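Local structure of solute-binding protein (Thermoactinomyces vulgaris, 2ZYO) at residues D274-I279 / K346-P351; I97-S102 / Y295-M300; A156-D161 / A222-S227. The protein binds cyclo- and maltodextrins, holds maltotetraose in this crystal form, and probably serves as the solute-binding component of a carbohydrate transport system. All blocks are in the same frame, centred on the assembly; numbering follows the deposited sequence.

Contact 1: residues D274-I279 / K346-P351; sequences DAQTFI and KGVPMP
F278 and I279 pair with V348 and P349 as a short parallel beta ladder. It adds strand 348-349 to strand 278-287 of the mixed sheet, in a periplasmic-binding-protein type 2 fold. Three backbone hydrogen bonds hold it. V348 N gives to T277 O at 2.9 Å. I279 N gives to V348 O at 2.9 Å. V348 O also receives the CA-H of F278, with F278 CA 3.3 Å from V348 O. M350 N reaches I279 O at 3.2 Å. P349 has no N-H to offer, so the donors of this strand are V348 N and M350 N, on either side of it.

Other polar groups are met from outside. T277 OG1 bonds to S130 OG, A275 O takes NE2 of Q343, and M350 O takes NE2 of H82. T277 N is buried here without a partner. D274 and K346 touch through carbon, with D274 CG 3.6 Å from K346 CD. The lysine bends at its last torsion (chi4 69°), and NZ goes to K342 O; no salt bridge forms between D274 and K346.

Side chains of F278 and V348 share one face of the sheet, and those of I279 and P349 the other. The F278 ring stacks with Y178, while M350 lies close to a bound glucose, beside the maltodextrin site. M350 CG sits over a face of the F278 ring in a CH-pi contact, 3.9 Å from the ring centroid, and M350 SD lies obliquely to that ring.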
loop_
_atom_site.group_PDB
_atom_site.type_symbol
_atom_site.label_atom_id
_atom_site.label_comp_id
_atom_site.label_asym_id
_atom_site.label_seq_id
_atom_site.Cartn_x
_atom_site.Cartn_y
_atom_site.Cartn_z
ATOM N N ASP A 274 11.227 -0.108 -15.652
ATOM C CA ASP A 274 10.508 0.635 -14.621
ATOM C C ASP A 274 10.697 -0.047 -13.271
ATOM O O ASP A 274 10.675 -1.277 -13.184
ATOM C CB ASP A 274 9.011 0.699 -14.938
ATOM C CG ASP A 274 8.704 1.497 -16.192
ATOM O OD1 ASP A 274 9.240 2.615 -16.347
ATOM O OD2 ASP A 274 7.904 1.008 -17.017
ATOM N N ALA A 275 10.892 0.752 -12.227
ATOM C CA ALA A 275 10.956 0.222 -10.870
ATOM C C ALA A 275 9.592 -0.325 -10.465
ATOM O O ALA A 275 8.553 0.264 -10.786
ATOM C CB ALA A 275 11.419 1.290 -9.893
ATOM N N GLN A 276 9.608 -1.464 -9.779
ATOM C CA GLN A 276 8.389 -2.120 -9.323
ATOM C C GLN A 276 8.287 -2.023 -7.813
ATOM O O GLN A 276 9.055 -2.653 -7.084
ATOM C CB GLN A 276 8.371 -3.589 -9.737
ATOM C CG GLN A 276 8.393 -3.838 -11.226
ATOM C CD GLN A 276 8.448 -5.315 -11.551
ATOM O OE1 GLN A 276 7.458 -6.036 -11.395
ATOM N NE2 GLN A 276 9.610 -5.778 -12.005
ATOM N N THR A 277 7.327 -1.231 -7.352
ATOM C CA THR A 277 7.089 -1.051 -5.928
ATOM C C THR A 277 5.866 -1.852 -5.504
ATOM O O THR A 277 5.078 -2.293 -6.343
ATOM C CB THR A 277 6.840 0.429 -5.601
ATOM O OG1 THR A 277 5.830 0.946 -6.477
ATOM C CG2 THR A 277 8.109 1.237 -5.783
ATOM N N PHE A 278 5.718 -2.050 -4.198
ATOM C CA PHE A 278 4.460 -2.538 -3.656
ATOM C C PHE A 278 3.406 -1.448 -3.805
ATOM O O PHE A 278 3.704 -0.258 -3.674
ATOM C CB PHE A 278 4.598 -2.880 -2.172
ATOM C CG PHE A 278 5.223 -4.219 -1.895
ATOM C CD1 PHE A 278 4.834 -5.356 -2.602
ATOM C CD2 PHE A 278 6.172 -4.351 -0.885
ATOM C CE1 PHE A 278 5.404 -6.599 -2.323
ATOM C CE2 PHE A 278 6.745 -5.589 -0.599
ATOM C CZ PHE A 278 6.358 -6.713 -1.317
ATOM N N ILE A 279 2.174 -1.853 -4.090
ATOM C CA ILE A 279 1.044 -0.942 -3.959
ATOM C C ILE A 279 0.108 -1.446 -2.862
ATOM O O ILE A 279 -0.029 -2.655 -2.655
ATOM C CB ILE A 279 0.284 -0.710 -5.295
ATOM C CG1 ILE A 279 -0.279 -2.021 -5.850
ATOM C CG2 ILE A 279 1.197 -0.029 -6.320
ATOM C CD1 ILE A 279 -1.505 -1.846 -6.726
ATOM N N LYS A 346 3.065 1.204 -11.971
ATOM C CA LYS A 346 4.144 0.288 -12.316
ATOM C C LYS A 346 4.435 -0.683 -11.168
ATOM O O LYS A 346 5.416 -1.430 -11.201
ATOM C CB LYS A 346 5.392 1.081 -12.717
ATOM C CG LYS A 346 5.227 1.837 -14.033
ATOM C CD LYS A 346 6.172 3.015 -14.135
ATOM C CE LYS A 346 5.888 3.844 -15.379
ATOM N NZ LYS A 346 4.586 4.567 -15.293
ATOM N N GLY A 347 3.557 -0.680 -10.167
ATOM C CA GLY A 347 3.723 -1.517 -8.986
ATOM C C GLY A 347 2.927 -2.807 -9.001
ATOM O O GLY A 347 2.176 -3.082 -9.942
ATOM N N VAL A 348 3.109 -3.605 -7.953
ATOM C CA VAL A 348 2.370 -4.854 -7.777
ATOM C C VAL A 348 1.754 -4.906 -6.380
ATOM O O VAL A 348 2.331 -4.375 -5.428
ATOM C CB VAL A 348 3.249 -6.112 -8.036
ATOM C CG1 VAL A 348 3.603 -6.234 -9.517
ATOM C CG2 VAL A 348 4.500 -6.101 -7.168
ATOM N N PRO A 349 0.574 -5.536 -6.252
ATOM C CA PRO A 349 -0.092 -5.551 -4.954
ATOM C C PRO A 349 0.721 -6.296 -3.903
ATOM O O PRO A 349 1.305 -7.342 -4.198
ATOM C CB PRO A 349 -1.402 -6.299 -5.238
ATOM C CG PRO A 349 -1.592 -6.205 -6.719
ATOM C CD PRO A 349 -0.210 -6.251 -7.275
ATOM N N MET A 350 0.776 -5.750 -2.690
ATOM C CA MET A 350 1.325 -6.495 -1.566
ATOM C C MET A 350 0.568 -7.814 -1.453
ATOM O O MET A 350 -0.662 -7.826 -1.563
ATOM C CB MET A 350 1.184 -5.712 -0.265
ATOM C CG MET A 350 2.277 -4.693 -0.032
ATOM S SD MET A 350 2.091 -3.847 1.542
ATOM C CE MET A 350 0.603 -2.921 1.235
ATOM N N PRO A 351 1.295 -8.931 -1.259
ATOM C CA PRO A 351 0.635 -10.219 -1.056
ATOM C C PRO A 351 -0.413 -10.129 0.049
ATOM O O PRO A 351 -0.165 -9.516 1.092
ATOM C CB PRO A 351 1.787 -11.133 -0.634
ATOM C CG PRO A 351 2.979 -10.542 -1.310
ATOM C CD PRO A 351 2.764 -9.059 -1.237
#

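Contact 2: residues I97-S102 / Y295-M300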
loop_
_atom_site.group_PDB
_atom_site.type_symbol
_atom_site.label_atom_id
_atom_site.label_comp_id
_atom_site.label_asym_id
_atom_site.label_seq_id
_atom_site.Cartn_x
_atom_site.Cartn_y
_atom_site.Cartn_z
ATOM N N ILE A 97 -18.352 -9.871 -3.863
ATOM C CA ILE A 97 -19.312 -9.005 -4.534
ATOM C C ILE A 97 -19.567 -9.524 -5.942
ATOM O O ILE A 97 -18.686 -10.121 -6.568
ATOM C CB ILE A 97 -18.885 -7.513 -4.562
ATOM C CG1 ILE A 97 -17.506 -7.332 -5.206
ATOM C CG2 ILE A 97 -18.925 -6.928 -3.151
ATOM C CD1 ILE A 97 -17.224 -5.899 -5.660
ATOM N N GLN A 98 -20.784 -9.305 -6.420
ATOM C CA GLN A 98 -21.160 -9.709 -7.760
ATOM C C GLN A 98 -21.450 -8.472 -8.598
ATOM O O GLN A 98 -22.525 -7.872 -8.505
ATOM C CB GLN A 98 -22.357 -10.664 -7.719
ATOM C CG GLN A 98 -22.040 -11.985 -7.032
ATOM C CD GLN A 98 -23.213 -12.937 -7.029
ATOM O OE1 GLN A 98 -24.092 -12.857 -6.169
ATOM N NE2 GLN A 98 -23.228 -13.858 -7.989
ATOM N N VAL A 99 -20.452 -8.080 -9.385
ATOM C CA VAL A 99 -20.570 -6.973 -10.327
ATOM C C VAL A 99 -20.062 -7.415 -11.694
ATOM O O VAL A 99 -19.251 -8.341 -11.792
ATOM C CB VAL A 99 -19.795 -5.705 -9.855
ATOM C CG1 VAL A 99 -20.383 -5.158 -8.559
ATOM C CG2 VAL A 99 -18.300 -5.988 -9.694
ATOM N N ASP A 100 -20.544 -6.757 -12.744
ATOM C CA ASP A 100 -20.139 -7.079 -14.109
ATOM C C ASP A 100 -18.703 -6.642 -14.361
ATOM O O ASP A 100 -18.172 -5.789 -13.645
ATOM C CB ASP A 100 -21.065 -6.396 -15.120
ATOM C CG ASP A 100 -22.524 -6.779 -14.938
ATOM O OD1 ASP A 100 -22.803 -7.896 -14.456
ATOM O OD2 ASP A 100 -23.393 -5.954 -15.291
ATOM N N ASN A 101 -18.080 -7.222 -15.383
ATOM C CA ASN A 101 -16.724 -6.837 -15.774
ATOM C C ASN A 101 -16.614 -5.350 -16.110
ATOM O O ASN A 101 -15.571 -4.734 -15.882
ATOM C CB ASN A 101 -16.229 -7.690 -16.946
ATOM C CG ASN A 101 -14.745 -7.501 -17.222
ATOM O OD1 ASN A 101 -14.358 -7.053 -18.302
ATOM N ND2 ASN A 101 -13.908 -7.833 -16.244
ATOM N N SER A 102 -17.700 -4.779 -16.632
ATOM C CA SER A 102 -17.757 -3.352 -16.956
ATOM C C SER A 102 -17.551 -2.485 -15.715
ATOM O O SER A 102 -16.969 -1.403 -15.797
ATOM C CB SER A 102 -19.086 -3.000 -17.631
ATOM O OG SER A 102 -20.179 -3.162 -16.744
ATOM N N TYR A 295 -28.273 -4.877 -2.236
ATOM C CA TYR A 295 -28.407 -3.451 -1.949
ATOM C C TYR A 295 -27.097 -2.839 -1.448
ATOM O O TYR A 295 -26.745 -1.724 -1.838
ATOM C CB TYR A 295 -29.528 -3.199 -0.940
ATOM C CG TYR A 295 -30.908 -3.098 -1.552
ATOM C CD1 TYR A 295 -31.742 -4.217 -1.636
ATOM C CD2 TYR A 295 -31.390 -1.879 -2.030
ATOM C CE1 TYR A 295 -33.020 -4.121 -2.188
ATOM C CE2 TYR A 295 -32.664 -1.774 -2.585
ATOM C CZ TYR A 295 -33.470 -2.898 -2.659
ATOM O OH TYR A 295 -34.729 -2.788 -3.204
ATOM N N ALA A 296 -26.377 -3.570 -0.597
ATOM C CA ALA A 296 -25.088 -3.090 -0.089
ATOM C C ALA A 296 -24.063 -2.935 -1.208
ATOM O O ALA A 296 -23.243 -2.020 -1.173
ATOM C CB ALA A 296 -24.556 -4.009 1.002
ATOM N N THR A 297 -24.126 -3.822 -2.201
ATOM C CA THR A 297 -23.230 -3.759 -3.357
ATOM C C THR A 297 -23.575 -2.571 -4.257
ATOM O O THR A 297 -22.690 -1.970 -4.868
ATOM C CB THR A 297 -23.228 -5.086 -4.146
ATOM O OG1 THR A 297 -22.823 -6.148 -3.275
ATOM C CG2 THR A 297 -22.270 -5.031 -5.330
ATOM N N GLU A 298 -24.862 -2.230 -4.327
ATOM C CA GLU A 298 -25.291 -1.013 -5.011
ATOM C C GLU A 298 -24.758 0.232 -4.299
ATOM O O GLU A 298 -24.301 1.171 -4.948
ATOM C CB GLU A 298 -26.815 -0.969 -5.160
ATOM C CG GLU A 298 -27.325 -1.981 -6.177
ATOM C CD GLU A 298 -28.834 -2.122 -6.209
ATOM O OE1 GLU A 298 -29.512 -1.685 -5.255
ATOM O OE2 GLU A 298 -29.338 -2.697 -7.201
ATOM N N LEU A 299 -24.804 0.228 -2.966
ATOM C CA LEU A 299 -24.204 1.311 -2.188
ATOM C C LEU A 299 -22.696 1.389 -2.436
ATOM O O LEU A 299 -22.148 2.475 -2.630
ATOM C CB LEU A 299 -24.506 1.146 -0.690
ATOM C CG LEU A 299 -23.788 2.068 0.306
ATOM C CD1 LEU A 299 -24.107 3.547 0.085
ATOM C CD2 LEU A 299 -24.132 1.654 1.721
ATOM N N MET A 300 -22.034 0.234 -2.440
ATOM C CA MET A 300 -20.593 0.175 -2.676
ATOM C C MET A 300 -20.210 0.816 -4.008
ATOM O O MET A 300 -19.214 1.534 -4.094
ATOM C CB MET A 300 -20.096 -1.268 -2.632
ATOM C CG MET A 300 -18.581 -1.376 -2.719
ATOM S SD MET A 300 -17.969 -3.054 -2.933
ATOM C CE MET A 300 -18.323 -3.763 -1.324
HETATM O O HOH W 1 -22.869 -8.498 -4.597
#
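This is a small, mostly apolar contact between a loop and a helix, with one water bridge. The loop lies between strand 94-95 and helix 101-104, and the helix is 293-302. I97, V99, T297 and M300 carry the packing.

I97 CG2 meets the end of M300, 3.7 Å from M300 CE, and the two side chains cross at about a right angle. M300 runs out extended, with CG anti to the backbone N (chi1 -174°). It then turns at chi3, which brings CE to I97. M300 SD lies 4.0 Å from I97 CD1, so both branches of I97 touch M300.

T297 has two roles. Its methyl CG2 packs on V99 CG1 at 3.7 Å. Its hydroxyl bonds to P293 O, one turn back in the helix, and also receives a hydrogen bond from a water, 2.7 Å from T297 OG1. That water accepts from Q98 N at 2.9 Å, so it links the loop backbone to the helix.

The contact rests on the mixed sheet. I97 and T297 both lie against L286 of strand 278-287, I97 and V99 against L121 of strand 120-136, and M300 against W284, L124 and L77.

Contact 3: residues A156-D161 / A222-S227; sequences ANNKPD and ARLPQS
R223 and N158 bind two helix exits together, each side chain gripping backbone of the other segment. N158 follows helix 147-157, and R223, with positive phi, follows helix 206-220.

R223 starts with CB against the P160 ring, 4.0 Å from P160 CG. CG lies anti to the carbonyl carbon (chi1 -59°), and the chain bends at chi3, turning the guanidinium back toward N158. R223 NE then reaches N158 O at 3.0 Å, with the donor tilted 29° from the carbonyl plane. R223 CZ stands 3.3 Å from N158 O. R223 NH2 gives the shorter bond, 2.7 Å to N158 O, in the carbonyl plane and on a lone pair. The guanidinium thus meets that one oxygen side-on, through its NE and NH2 edge. NH2 also bonds to K155 O.

In return, N158 ND2 gives to A222 O at 2.8 Å, on a lone pair and in the plane of the amide. L224 CD2 touches the same nitrogen. N158 OD1 takes G166 N and ND2 also gives to V167 O, which tie the amide to strand 165-169.

The chemistry is that of charge-assisted hydrogen bonds: the cationic guanidinium meets uncharged carbonyl oxygens at the C-terminal end of helix 147-157, whose partial negative charge would probably favour it.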
loop_
_atom_site.group_PDB
_atom_site.type_symbol
_atom_site.label_atom_id
_atom_site.label_comp_id
_atom_site.label_asym_id
_atom_site.label_seq_id
_atom_site.Cartn_x
_atom_site.Cartn_y
_atom_site.Cartn_z
ATOM N N ALA A 156 28.040 10.244 -3.487
ATOM C CA ALA A 156 28.723 11.534 -3.533
ATOM C C ALA A 156 28.252 12.498 -2.442
ATOM O O ALA A 156 29.053 13.254 -1.897
ATOM C CB ALA A 156 28.567 12.168 -4.909
ATOM N N ASN A 157 26.960 12.445 -2.114
ATOM C CA ASN A 157 26.332 13.472 -1.276
ATOM C C ASN A 157 25.963 13.074 0.160
ATOM O O ASN A 157 25.641 13.942 0.976
ATOM C CB ASN A 157 25.106 14.058 -1.989
ATOM C CG ASN A 157 25.469 14.788 -3.269
ATOM O OD1 ASN A 157 25.081 14.378 -4.364
ATOM N ND2 ASN A 157 26.222 15.872 -3.138
ATOM N N ASN A 158 26.000 11.779 0.471
ATOM C CA ASN A 158 25.641 11.322 1.817
ATOM C C ASN A 158 26.754 11.571 2.832
ATOM O O ASN A 158 27.853 11.022 2.714
ATOM C CB ASN A 158 25.211 9.847 1.816
ATOM C CG ASN A 158 23.836 9.629 1.186
ATOM O OD1 ASN A 158 23.201 10.562 0.697
ATOM N ND2 ASN A 158 23.371 8.383 1.203
ATOM N N LYS A 159 26.455 12.420 3.815
ATOM C CA LYS A 159 27.408 12.813 4.855
ATOM C C LYS A 159 26.786 12.620 6.241
ATOM O O LYS A 159 26.258 13.572 6.821
ATOM C CB LYS A 159 27.825 14.279 4.679
ATOM C CG LYS A 159 28.577 14.593 3.395
ATOM C CD LYS A 159 28.806 16.093 3.229
ATOM C CE LYS A 159 27.574 16.799 2.677
ATOM N NZ LYS A 159 27.824 18.249 2.420
ATOM N N PRO A 160 26.851 11.386 6.778
ATOM C CA PRO A 160 26.239 11.060 8.073
ATOM C C PRO A 160 26.744 11.903 9.248
ATOM O O PRO A 160 25.981 12.164 10.181
ATOM C CB PRO A 160 26.598 9.581 8.278
ATOM C CG PRO A 160 27.726 9.311 7.341
ATOM C CD PRO A 160 27.509 10.214 6.174
ATOM N N ASP A 161 28.007 12.329 9.194
ATOM C CA ASP A 161 28.613 13.139 10.259
ATOM C C ASP A 161 27.985 14.524 10.404
ATOM O O ASP A 161 28.032 15.124 11.480
ATOM C CB ASP A 161 30.122 13.279 10.039
ATOM C CG ASP A 161 30.881 12.007 10.363
ATOM O OD1 ASP A 161 30.745 11.493 11.495
ATOM O OD2 ASP A 161 31.625 11.523 9.487
ATOM N N ALA A 222 26.876 3.893 0.496
ATOM C CA ALA A 222 26.072 5.114 0.605
ATOM C C ALA A 222 25.945 5.613 2.048
ATOM O O ALA A 222 25.235 6.585 2.318
ATOM C CB ALA A 222 24.700 4.912 -0.033
ATOM N N ARG A 223 26.634 4.931 2.962
ATOM C CA ARG A 223 26.821 5.381 4.348
ATOM C C ARG A 223 25.539 5.691 5.137
ATOM O O ARG A 223 25.530 6.578 5.994
ATOM C CB ARG A 223 27.794 6.574 4.396
ATOM C CG ARG A 223 29.178 6.280 3.820
ATOM C CD ARG A 223 30.074 7.518 3.814
ATOM N NE ARG A 223 29.577 8.568 2.923
ATOM C CZ ARG A 223 29.911 8.704 1.642
ATOM N NH1 ARG A 223 30.761 7.864 1.063
ATOM N NH2 ARG A 223 29.390 9.696 0.933
ATOM N N LEU A 224 24.464 4.956 4.859
ATOM C CA LEU A 224 23.219 5.119 5.613
ATOM C C LEU A 224 23.382 4.644 7.059
ATOM O O LEU A 224 24.120 3.685 7.310
ATOM C CB LEU A 224 22.054 4.378 4.939
ATOM C CG LEU A 224 21.539 4.859 3.575
ATOM C CD1 LEU A 224 20.175 4.244 3.298
ATOM C CD2 LEU A 224 21.453 6.379 3.480
ATOM N N PRO A 225 22.707 5.319 8.014
ATOM C CA PRO A 225 22.760 4.900 9.419
ATOM C C PRO A 225 22.271 3.462 9.569
ATOM O O PRO A 225 21.175 3.131 9.119
ATOM C CB PRO A 225 21.799 5.867 10.116
ATOM C CG PRO A 225 21.719 7.042 9.222
ATOM C CD PRO A 225 21.864 6.514 7.831
ATOM N N GLN A 226 23.085 2.624 10.202
ATOM C CA GLN A 226 22.861 1.175 10.201
ATOM C C GLN A 226 21.717 0.682 11.099
ATOM O O GLN A 226 21.380 -0.505 11.082
ATOM C CB GLN A 226 24.171 0.431 10.489
ATOM C CG GLN A 226 25.201 0.591 9.369
ATOM C CD GLN A 226 26.596 0.124 9.751
ATOM O OE1 GLN A 226 26.765 -0.844 10.493
ATOM N NE2 GLN A 226 27.608 0.809 9.230
ATOM N N SER A 227 21.112 1.596 11.858
ATOM C CA SER A 227 19.953 1.270 12.692
ATOM C C SER A 227 18.826 2.295 12.528
ATOM O O SER A 227 18.104 2.605 13.480
ATOM C CB SER A 227 20.373 1.140 14.161
ATOM O OG SER A 227 21.391 0.166 14.311
#

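In the fold
Contact 1 lies nearest the middle of the chain, its centre about 9 Å from the centre of the chain, close to the bound sugar. Contacts 2 and 3 lie far out on opposite sides of the chain's centre, with their own centres about 50 Å apart. Contacts 1 and 2 involve the same mixed sheet: contact 1 pairs strand 348-349 alongside strand 278-287, and contact 2 packs helix 293-302, which follows that strand, and loop residues of 97-102 against the sheet. Contact 3 joins two helix ends and neighbours strand 165-169 of that sheet. Backbone pairing dominates contact 1, apolar packing with one water contact 2, and side-chain-to-backbone bonds contact 3. Contacts 2 and 3 are largely buried; contact 1 is partly buried.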